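Local atomic coordinates of pyoverdine synthetase F (Pseudomonas aeruginosa PAO1, PDB entry 6CUL), a protein that is probably an enzyme of the synthetase kind, folded as a single alpha/beta chain around a mixed seven-stranded sheet. Residues 31-36 with 247-252; 59-64 with 146-151; 84-89 with 101-106; 191-194 with 199-202. All coordinates share one frame; numbering follows the deposited sequence.

Contact 1. Residues 31-36 with 247-252; sequences RYMKSV and TILELR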
# COMPACT_ATOMS: atom_id res chain seq x y z
N ARG A 31 17.52 -1.34 9.95
CA ARG A 31 17.33 -1.08 8.57
C ARG A 31 16.27 0.02 8.59
O ARG A 31 15.38 0.03 9.37
CB ARG A 31 16.76 -2.32 7.90
CG ARG A 31 17.47 -2.89 6.70
CD ARG A 31 18.82 -3.42 7.05
NE ARG A 31 19.54 -4.19 6.06
CZ ARG A 31 20.72 -4.72 6.29
NH1 ARG A 31 21.26 -4.61 7.46
NH2 ARG A 31 21.37 -5.36 5.37
N TYR A 32 16.34 0.93 7.67
CA TYR A 32 15.35 1.97 7.56
C TYR A 32 14.13 1.46 6.80
O TYR A 32 14.25 1.05 5.70
CB TYR A 32 15.96 3.18 6.87
CG TYR A 32 15.00 4.25 6.53
CD1 TYR A 32 14.59 5.18 7.46
CD2 TYR A 32 14.50 4.34 5.29
CE1 TYR A 32 13.72 6.15 7.14
CE2 TYR A 32 13.64 5.29 4.97
CZ TYR A 32 13.25 6.20 5.89
OH TYR A 32 12.37 7.09 5.45
N MSE A 33 12.96 1.50 7.40
CA MSE A 33 11.75 0.99 6.77
C MSE A 33 11.20 2.01 5.85
O MSE A 33 10.39 2.81 6.24
CB MSE A 33 10.70 0.65 7.81
CG MSE A 33 9.46 -0.07 7.34
SE MSE A 33 9.71 -1.72 6.39
CE MSE A 33 9.66 -2.94 7.83
N LYS A 34 11.70 2.02 4.64
CA LYS A 34 11.33 2.98 3.65
C LYS A 34 9.94 2.69 3.19
O LYS A 34 9.58 1.57 3.12
CB LYS A 34 12.29 2.87 2.48
CG LYS A 34 12.18 3.91 1.41
CD LYS A 34 12.93 3.48 0.20
CE LYS A 34 14.40 3.82 0.25
NZ LYS A 34 15.20 3.50 -0.94
N SER A 35 9.17 3.72 2.94
CA SER A 35 7.86 3.56 2.44
C SER A 35 7.79 3.26 0.97
O SER A 35 8.72 3.39 0.26
CB SER A 35 7.04 4.77 2.72
OG SER A 35 7.35 5.81 1.92
N VAL A 36 6.66 2.77 0.56
CA VAL A 36 6.39 2.53 -0.82
C VAL A 36 6.44 3.81 -1.62
O VAL A 36 6.91 3.78 -2.70
CB VAL A 36 5.07 1.86 -1.02
CG1 VAL A 36 4.77 1.70 -2.47
CG2 VAL A 36 5.07 0.53 -0.37
N THR A 247 11.91 -12.74 11.41
CA THR A 247 10.86 -12.00 12.10
C THR A 247 9.98 -11.32 11.06
O THR A 247 10.30 -11.29 9.93
CB THR A 247 11.37 -10.89 13.01
OG1 THR A 247 11.85 -9.80 12.26
CG2 THR A 247 12.44 -11.35 13.75
N ILE A 248 8.85 -10.81 11.49
CA ILE A 248 7.93 -10.07 10.66
C ILE A 248 8.52 -8.76 10.15
O ILE A 248 8.39 -8.48 9.00
CB ILE A 248 6.54 -9.96 11.29
CG1 ILE A 248 5.51 -9.67 10.23
CG2 ILE A 248 6.51 -8.96 12.43
CD1 ILE A 248 5.25 -10.84 9.37
N LEU A 249 9.24 -8.04 10.98
CA LEU A 249 9.90 -6.83 10.53
C LEU A 249 10.88 -7.13 9.44
O LEU A 249 11.05 -6.32 8.63
CB LEU A 249 10.59 -6.12 11.66
CG LEU A 249 9.61 -5.52 12.60
CD1 LEU A 249 10.30 -4.99 13.80
CD2 LEU A 249 8.81 -4.49 11.91
N GLU A 250 11.63 -8.22 9.52
CA GLU A 250 12.53 -8.65 8.47
C GLU A 250 11.84 -9.07 7.17
O GLU A 250 12.28 -8.78 6.15
CB GLU A 250 13.42 -9.77 8.94
CG GLU A 250 14.48 -9.38 9.92
CD GLU A 250 14.65 -10.36 11.03
OE1 GLU A 250 13.91 -11.28 11.07
OE2 GLU A 250 15.50 -10.19 11.85
N LEU A 251 10.77 -9.81 7.26
CA LEU A 251 10.04 -10.20 6.07
C LEU A 251 9.42 -9.02 5.31
O LEU A 251 9.55 -8.96 4.15
CB LEU A 251 8.98 -11.24 6.39
CG LEU A 251 8.24 -11.86 5.22
CD1 LEU A 251 9.15 -12.11 4.06
CD2 LEU A 251 7.63 -13.15 5.63
N ARG A 252 8.84 -8.07 6.00
CA ARG A 252 8.27 -6.91 5.38
C ARG A 252 9.29 -6.12 4.64
O ARG A 252 9.07 -5.79 3.57
CB ARG A 252 7.63 -5.97 6.40
CG ARG A 252 6.31 -6.41 6.98
CD ARG A 252 5.47 -5.31 7.65
NE ARG A 252 6.16 -4.27 8.31
CZ ARG A 252 6.01 -3.99 9.57
NH1 ARG A 252 5.20 -4.63 10.32
NH2 ARG A 252 6.69 -3.01 10.06

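Contact 2. Residues 59-64 with 146-151; sequences IYDDDA and DGLLVI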
# COMPACT_ATOMS: atom_id res chain seq x y z
N ILE A 59 -3.14 11.21 -1.93
CA ILE A 59 -4.31 11.09 -1.14
C ILE A 59 -4.20 10.11 0.04
O ILE A 59 -3.57 9.14 -0.02
CB ILE A 59 -5.48 10.75 -2.08
CG1 ILE A 59 -5.49 11.69 -3.29
CG2 ILE A 59 -6.81 10.82 -1.36
CD1 ILE A 59 -6.12 11.17 -4.52
N TYR A 60 -4.78 10.45 1.15
CA TYR A 60 -4.78 9.61 2.30
C TYR A 60 -6.18 9.69 2.88
O TYR A 60 -6.77 10.70 2.85
CB TYR A 60 -3.64 10.00 3.24
CG TYR A 60 -3.94 11.11 4.10
CD1 TYR A 60 -3.83 12.40 3.69
CD2 TYR A 60 -4.37 10.87 5.33
CE1 TYR A 60 -4.17 13.40 4.55
CE2 TYR A 60 -4.70 11.85 6.20
CZ TYR A 60 -4.59 13.09 5.81
OH TYR A 60 -4.94 13.97 6.73
N ASP A 61 -6.73 8.62 3.37
CA ASP A 61 -8.04 8.68 3.88
C ASP A 61 -8.30 8.85 5.37
O ASP A 61 -9.41 8.90 5.73
CB ASP A 61 -8.74 7.41 3.49
CG ASP A 61 -8.49 6.31 4.41
OD1 ASP A 61 -7.39 5.98 4.66
OD2 ASP A 61 -9.42 5.76 4.86
N ASP A 62 -7.29 9.00 6.17
CA ASP A 62 -7.51 9.04 7.59
C ASP A 62 -8.27 10.24 8.07
O ASP A 62 -8.23 11.25 7.46
CB ASP A 62 -6.19 8.99 8.29
CG ASP A 62 -5.26 8.02 7.71
OD1 ASP A 62 -4.81 8.17 6.60
OD2 ASP A 62 -4.96 7.09 8.38
N ASP A 63 -8.99 10.13 9.15
CA ASP A 63 -9.61 11.33 9.65
C ASP A 63 -9.27 11.64 11.10
O ASP A 63 -9.43 10.84 11.92
CB ASP A 63 -11.12 11.38 9.40
CG ASP A 63 -11.74 12.63 9.94
OD1 ASP A 63 -11.66 13.73 9.39
OD2 ASP A 63 -12.16 12.52 11.04
N ALA A 64 -8.85 12.84 11.33
CA ALA A 64 -8.49 13.27 12.64
C ALA A 64 -9.63 13.19 13.66
O ALA A 64 -9.37 13.02 14.80
CB ALA A 64 -7.88 14.63 12.58
N ASP A 146 -1.44 1.93 -2.14
CA ASP A 146 -0.55 1.23 -1.28
C ASP A 146 -1.16 1.26 0.11
O ASP A 146 -1.07 2.26 0.82
CB ASP A 146 0.76 1.92 -1.18
CG ASP A 146 1.46 1.63 0.12
OD1 ASP A 146 1.48 0.54 0.60
OD2 ASP A 146 2.00 2.54 0.68
N GLY A 147 -1.70 0.18 0.59
CA GLY A 147 -2.30 0.21 1.91
C GLY A 147 -3.45 1.15 2.20
O GLY A 147 -3.45 1.77 3.21
N LEU A 148 -4.38 1.28 1.28
CA LEU A 148 -5.56 2.08 1.54
C LEU A 148 -6.56 1.08 2.11
O LEU A 148 -6.93 0.16 1.45
CB LEU A 148 -6.08 2.72 0.28
CG LEU A 148 -7.55 3.10 0.39
CD1 LEU A 148 -7.82 4.14 1.44
CD2 LEU A 148 -8.11 3.56 -0.92
N LEU A 149 -7.00 1.30 3.33
CA LEU A 149 -7.83 0.39 4.09
C LEU A 149 -9.31 0.23 3.68
O LEU A 149 -9.94 -0.69 4.06
CB LEU A 149 -7.68 0.70 5.58
CG LEU A 149 -6.32 0.88 6.23
CD1 LEU A 149 -6.37 1.03 7.71
CD2 LEU A 149 -5.45 -0.27 5.91
N VAL A 150 -9.83 1.18 2.93
CA VAL A 150 -11.16 1.13 2.44
C VAL A 150 -11.14 0.20 1.25
O VAL A 150 -10.20 0.18 0.53
CB VAL A 150 -11.61 2.54 2.06
CG1 VAL A 150 -12.93 2.57 1.36
CG2 VAL A 150 -11.68 3.40 3.27
N ILE A 151 -12.21 -0.54 1.03
CA ILE A 151 -12.31 -1.47 -0.05
C ILE A 151 -13.08 -0.82 -1.10
O ILE A 151 -14.20 -0.55 -0.89
CB ILE A 151 -13.17 -2.64 0.32
CG1 ILE A 151 -12.71 -3.26 1.62
CG2 ILE A 151 -13.18 -3.60 -0.83
CD1 ILE A 151 -11.22 -3.32 1.82

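Contact 3. Residues 84-89 with 101-106; sequences QQWFYP and DLLLSV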
# COMPACT_ATOMS: atom_id res chain seq x y z
N GLN A 84 10.30 15.84 14.53
CA GLN A 84 9.68 14.61 15.02
C GLN A 84 9.51 13.59 13.89
O GLN A 84 9.86 13.88 12.79
CB GLN A 84 8.37 14.93 15.72
CG GLN A 84 8.46 16.13 16.65
CD GLN A 84 9.07 15.83 18.00
OE1 GLN A 84 8.42 15.38 18.88
NE2 GLN A 84 10.30 16.16 18.16
N GLN A 85 9.02 12.40 14.19
CA GLN A 85 8.88 11.31 13.24
C GLN A 85 7.92 11.64 12.11
O GLN A 85 6.99 12.31 12.33
CB GLN A 85 8.45 10.04 14.00
CG GLN A 85 8.17 8.76 13.24
CD GLN A 85 9.40 7.95 12.86
OE1 GLN A 85 9.90 7.16 13.61
NE2 GLN A 85 9.83 8.11 11.66
N TRP A 86 8.21 11.20 10.90
CA TRP A 86 7.34 11.36 9.75
C TRP A 86 7.48 10.15 8.86
O TRP A 86 8.43 9.48 8.92
CB TRP A 86 7.62 12.68 9.01
CG TRP A 86 6.58 13.12 8.03
CD1 TRP A 86 6.80 13.42 6.79
CD2 TRP A 86 5.17 13.23 8.23
NE1 TRP A 86 5.66 13.75 6.17
CE2 TRP A 86 4.63 13.63 7.03
CE3 TRP A 86 4.32 13.06 9.31
CZ2 TRP A 86 3.30 13.88 6.88
CZ3 TRP A 86 3.02 13.29 9.14
CH2 TRP A 86 2.52 13.70 7.95
N PHE A 87 6.51 9.92 8.00
CA PHE A 87 6.49 8.76 7.08
C PHE A 87 7.62 8.59 6.04
O PHE A 87 7.75 7.58 5.46
CB PHE A 87 5.14 8.71 6.37
CG PHE A 87 4.00 8.63 7.28
CD1 PHE A 87 3.50 9.74 7.85
CD2 PHE A 87 3.45 7.46 7.56
CE1 PHE A 87 2.46 9.68 8.72
CE2 PHE A 87 2.42 7.38 8.41
CZ PHE A 87 1.92 8.49 9.00
N TYR A 88 8.30 9.67 5.81
CA TYR A 88 9.39 9.89 4.94
C TYR A 88 10.05 11.19 5.44
O TYR A 88 9.51 11.86 6.26
CB TYR A 88 8.94 9.98 3.46
CG TYR A 88 7.83 10.95 3.20
CD1 TYR A 88 8.04 12.27 3.29
CD2 TYR A 88 6.59 10.53 2.89
CE1 TYR A 88 7.05 13.15 3.07
CE2 TYR A 88 5.60 11.40 2.68
CZ TYR A 88 5.84 12.72 2.77
OH TYR A 88 4.86 13.61 2.55
N PRO A 89 11.22 11.52 4.95
CA PRO A 89 11.70 12.77 5.50
C PRO A 89 10.82 13.91 5.08
O PRO A 89 10.72 14.10 3.93
CB PRO A 89 13.04 12.92 4.86
CG PRO A 89 13.46 11.57 4.57
CD PRO A 89 12.26 10.81 4.23
N ASP A 101 3.72 18.85 0.03
CA ASP A 101 2.78 19.65 -0.63
C ASP A 101 1.79 18.80 -1.40
O ASP A 101 0.84 19.32 -1.75
CB ASP A 101 3.47 20.65 -1.52
CG ASP A 101 4.45 21.54 -0.79
OD1 ASP A 101 4.55 21.60 0.41
OD2 ASP A 101 5.17 22.19 -1.46
N LEU A 102 2.03 17.57 -1.69
CA LEU A 102 1.01 16.79 -2.39
C LEU A 102 0.02 16.00 -1.56
O LEU A 102 -0.75 15.35 -2.12
CB LEU A 102 1.64 15.85 -3.40
CG LEU A 102 2.57 16.39 -4.44
CD1 LEU A 102 3.40 15.28 -5.00
CD2 LEU A 102 1.79 17.07 -5.51
N LEU A 103 0.07 16.05 -0.27
CA LEU A 103 -0.84 15.32 0.52
C LEU A 103 -2.29 15.83 0.39
O LEU A 103 -2.50 17.02 0.45
CB LEU A 103 -0.40 15.44 1.95
CG LEU A 103 0.86 14.69 2.32
CD1 LEU A 103 1.13 14.81 3.79
CD2 LEU A 103 0.69 13.26 1.95
N LEU A 104 -3.24 14.92 0.24
CA LEU A 104 -4.66 15.20 0.15
C LEU A 104 -5.47 14.29 1.02
O LEU A 104 -5.22 13.13 1.06
CB LEU A 104 -5.16 14.93 -1.24
CG LEU A 104 -4.81 15.92 -2.30
CD1 LEU A 104 -5.44 15.57 -3.60
CD2 LEU A 104 -5.33 17.22 -1.83
N SER A 105 -6.48 14.80 1.70
CA SER A 105 -7.29 13.94 2.47
C SER A 105 -8.64 13.90 1.85
O SER A 105 -9.21 14.94 1.63
CB SER A 105 -7.45 14.37 3.89
OG SER A 105 -7.91 13.31 4.69
N VAL A 106 -9.15 12.71 1.60
CA VAL A 106 -10.48 12.49 1.12
C VAL A 106 -10.95 11.56 2.23
O VAL A 106 -11.10 10.40 2.02
CB VAL A 106 -10.56 11.86 -0.24
CG1 VAL A 106 -11.91 11.23 -0.47
CG2 VAL A 106 -10.29 12.86 -1.29

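Contact 4. Residues 191-194 with 199-202; sequences ALYG and KVVD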
# COMPACT_ATOMS: atom_id res chain seq x y z
N ALA A 191 3.03 -15.75 4.89
CA ALA A 191 4.32 -15.99 4.41
C ALA A 191 5.31 -16.31 5.52
O ALA A 191 6.06 -17.17 5.35
CB ALA A 191 4.75 -14.80 3.63
N LEU A 192 5.31 -15.63 6.64
CA LEU A 192 6.19 -15.97 7.71
C LEU A 192 5.82 -17.28 8.33
O LEU A 192 6.65 -18.05 8.56
CB LEU A 192 6.16 -14.87 8.74
CG LEU A 192 6.99 -14.90 10.01
CD1 LEU A 192 8.33 -14.31 9.79
CD2 LEU A 192 6.34 -14.16 11.12
N TYR A 193 4.57 -17.56 8.60
CA TYR A 193 4.20 -18.85 9.13
C TYR A 193 4.38 -20.05 8.17
O TYR A 193 4.66 -21.10 8.63
CB TYR A 193 2.87 -18.80 9.88
CG TYR A 193 2.86 -17.82 11.03
CD1 TYR A 193 3.61 -18.03 12.09
CD2 TYR A 193 2.10 -16.69 11.01
CE1 TYR A 193 3.62 -17.13 13.11
CE2 TYR A 193 2.15 -15.79 12.01
CZ TYR A 193 2.90 -16.05 13.06
OH TYR A 193 2.94 -15.26 14.08
N GLY A 194 4.21 -19.88 6.87
CA GLY A 194 4.42 -20.89 5.86
C GLY A 194 5.83 -21.36 5.84
O GLY A 194 6.07 -22.48 5.52
N LYS A 199 0.53 -23.08 8.95
CA LYS A 199 -0.48 -22.10 8.48
C LYS A 199 -1.52 -21.84 9.57
O LYS A 199 -1.87 -22.73 10.26
CB LYS A 199 -1.22 -22.63 7.27
CG LYS A 199 -0.47 -22.64 5.96
CD LYS A 199 0.12 -21.33 5.50
CE LYS A 199 -0.06 -21.15 4.04
NZ LYS A 199 -1.24 -20.35 3.77
N VAL A 200 -2.01 -20.65 9.75
CA VAL A 200 -2.94 -20.43 10.86
C VAL A 200 -4.39 -20.82 10.55
O VAL A 200 -4.96 -20.34 9.64
CB VAL A 200 -2.98 -18.95 11.31
CG1 VAL A 200 -4.24 -18.65 12.04
CG2 VAL A 200 -1.80 -18.55 12.16
N VAL A 201 -4.97 -21.74 11.29
CA VAL A 201 -6.35 -22.07 11.03
C VAL A 201 -7.38 -21.02 11.49
O VAL A 201 -8.28 -20.73 10.74
CB VAL A 201 -6.63 -23.50 11.48
CG1 VAL A 201 -6.53 -23.63 12.94
CG2 VAL A 201 -7.98 -23.97 11.01
N ASP A 202 -7.24 -20.49 12.70
CA ASP A 202 -8.11 -19.47 13.28
C ASP A 202 -7.19 -18.40 13.82
O ASP A 202 -6.33 -18.66 14.61
CB ASP A 202 -8.88 -20.06 14.42
CG ASP A 202 -9.88 -19.12 15.03
OD1 ASP A 202 -9.57 -17.94 15.32
OD2 ASP A 202 -10.99 -19.60 15.28

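Contact 1. Residues 31-36 with 247-252
Met-33, a selenomethionine, reaches the first turn of helix 248-271 and touches Arg-252 and Leu-249 with its terminal methyl. Its CB is directed at the helix, and CG lies anti to the backbone N (chi1 -172°). The chain then bends at the CB-CG bond and again at the CG-SE bond, and so delivers CE into the angle between the two helix residues. There CE sits 3.7 Å from Leu-249 O and 4.4 Å from Leu-249 CD2. It also lies 3.9 Å from Arg-252 CB and 3.7 Å from Arg-252 NH2, approaching the guanidinium obliquely. The Arg-252 chain curls at chi3 and crosses the Met-33 side chain at about a right angle, so both its root and its end meet the same methyl. Contact is by van der Waals packing; Arg-252 NE has a long, weak ion pair with Asp-18. Helix 248-271 itself begins with a capping box of Thr-247 and Glu-250, in which Glu-250 N donates to Thr-247 OG1 at 3.2 Å. The capped first turn thus packs against an inverse gamma turn, centred on Met-33, where the chain leaves the hairpin of strands 23-26 and 29-32.

Contact 2. Residues 59-64 with 146-151
The Asp-61 carboxylate presents one face to Leu-148, whose CD1 stands almost straight above the carboxylate carbon, 3.7 Å from Asp-61 CG. The same methyl is 3.7 Å from Asp-61 OD1 and 4.0 Å from Asp-61 CB, so it spans most of the group. Val-150 comes from the same side but farther out, its CG2 lying obliquely over one oxygen at 3.6 Å from Asp-61 OD2. The ring of neighbouring Tyr-60 turns the other way and meets Asp-62 CG at its edge, in plane. A first torsion of 85° places Asp-61 CG between the backbone N and the carbonyl carbon, which helps bring the carboxylate under the two methyls. Segments 59-64 and 146-151 both leave the carboxyl ends of parallel strands, 55-60 and 142-145, which flank strand 6-9 in the sheet. Loops at this end of such a sheet commonly line a pocket, and a citric acid, probably from the crystallisation liquor, lies about 5 Å from the Asp-61 side chain. Asp-61 OD1 has a hydrogen bond with Ser-11 OG and a salt bridge with Arg-13 NH1; Asp-61 OD2 has a hydrogen bond with Ser-108 OG. The chemistry is thus divided: hydroxyls and a guanidinium satisfy the buried oxygens, whereas Leu-148 and Val-150 supply an apolar lid over one face and would probably lower the local polarity without competing for those bonds.

Contact 3. Residues 84-89 with 101-106
A van der Waals contact between a loop and the sheet's edge strand, apolar at Trp-86 and through the hydroxyl at Tyr-88, sets both residues against Leu-103, in the run of chain leading to strand 103-105. Leu-103 CD1 carries most of it. The methyl lies at the edge of the indole, near its plane, 3.9 Å from Trp-86 CZ2, and is also 4.1 Å from Tyr-88 OH. The hydroxyl is equally close to the branch point, 4.1 Å from Leu-103 CG, as the tyrosine and leucine side chains come from opposite directions. Trp-86 has CG anti to the backbone N (chi1 -165°), which swings its six-membered ring out to the leucine. One indole face is occupied by Phe-87, with Phe-87 CD1 3.7 Å above it toward the rim. Both polar ends look to a single acceptor: Trp-86 NE1 and Tyr-88 OH each hydrogen-bond to Asn-100 OD1, which probably helps hold the two rings. Leu-103 also packs on Val-58 of strand 55-60, and Leu-104 pairs with that strand through its backbone. Tyr-88 meanwhile touches Glu-38 of helix 36-46, and Val-106 lies against helix 118-136.

Contact 4. Residues 191-194 with 199-202
Apolar packing joins Tyr-193 to Val-200: Tyr-193 CD2 and Val-200 CG2 are 4.5 Å apart, and the methyl approaches the ring obliquely. Tyr-193 directs its CB at the strand, and with CG anti to the carbonyl carbon (chi1 -59°) the ring stands beside the valine. Lys-208, on the partner strand 207-210, is touched by both residues, so the tyrosine side chain contacts residues of both strands. The second kind of contact sets an aliphatic chain against backbone. Lys-199 starts away from the helix, yet its bends at chi1 and chi2 fold the methylene chain back until Lys-199 CD is 4.3 Å from Gly-194 CA. These two residues also give the nearest pair of CA atoms, with 5.7 Å between Gly-194 CA and Lys-199 CA; the glycine brings no side chain to separate them. Hydrogen bonding serves the hairpin, where Lys-199 has a backbone bond with Val-209. On the helix side, Ala-191 and Leu-192 lean on helix 248-271, where they meet Leu-251. Taken together, the geometry is that of a helix running through a tight connection into an antiparallel two-stranded hairpin, 198-200 with 207-210, with a classic beta bulge just beyond, where Val-201 and Asp-202 both face Glu-207.

Contact 1 opens first, at 31-36, and closes last, at 247-252, so it encloses the other three, joining the exit of the 23-32 hairpin to the start of the last helix. Contact 2 joins the loops after strands 55-60 and 142-145 and encloses contact 3, which ties a loop to strand 103-105. Contact 4 follows as a short local loop between helix 187-195 and the 198-210 hairpin. None cross. Contacts 2 and 3 meet on neighbouring strands, where Tyr-60 N probably hydrogen-bonds to Leu-104 O. Contact 1 touches all the others: Val-36 rests on Asp-146, Tyr-32 on Pro-89, and Leu-251 on Ala-191. The centres of contacts 3 and 4 are about 33 Å apart.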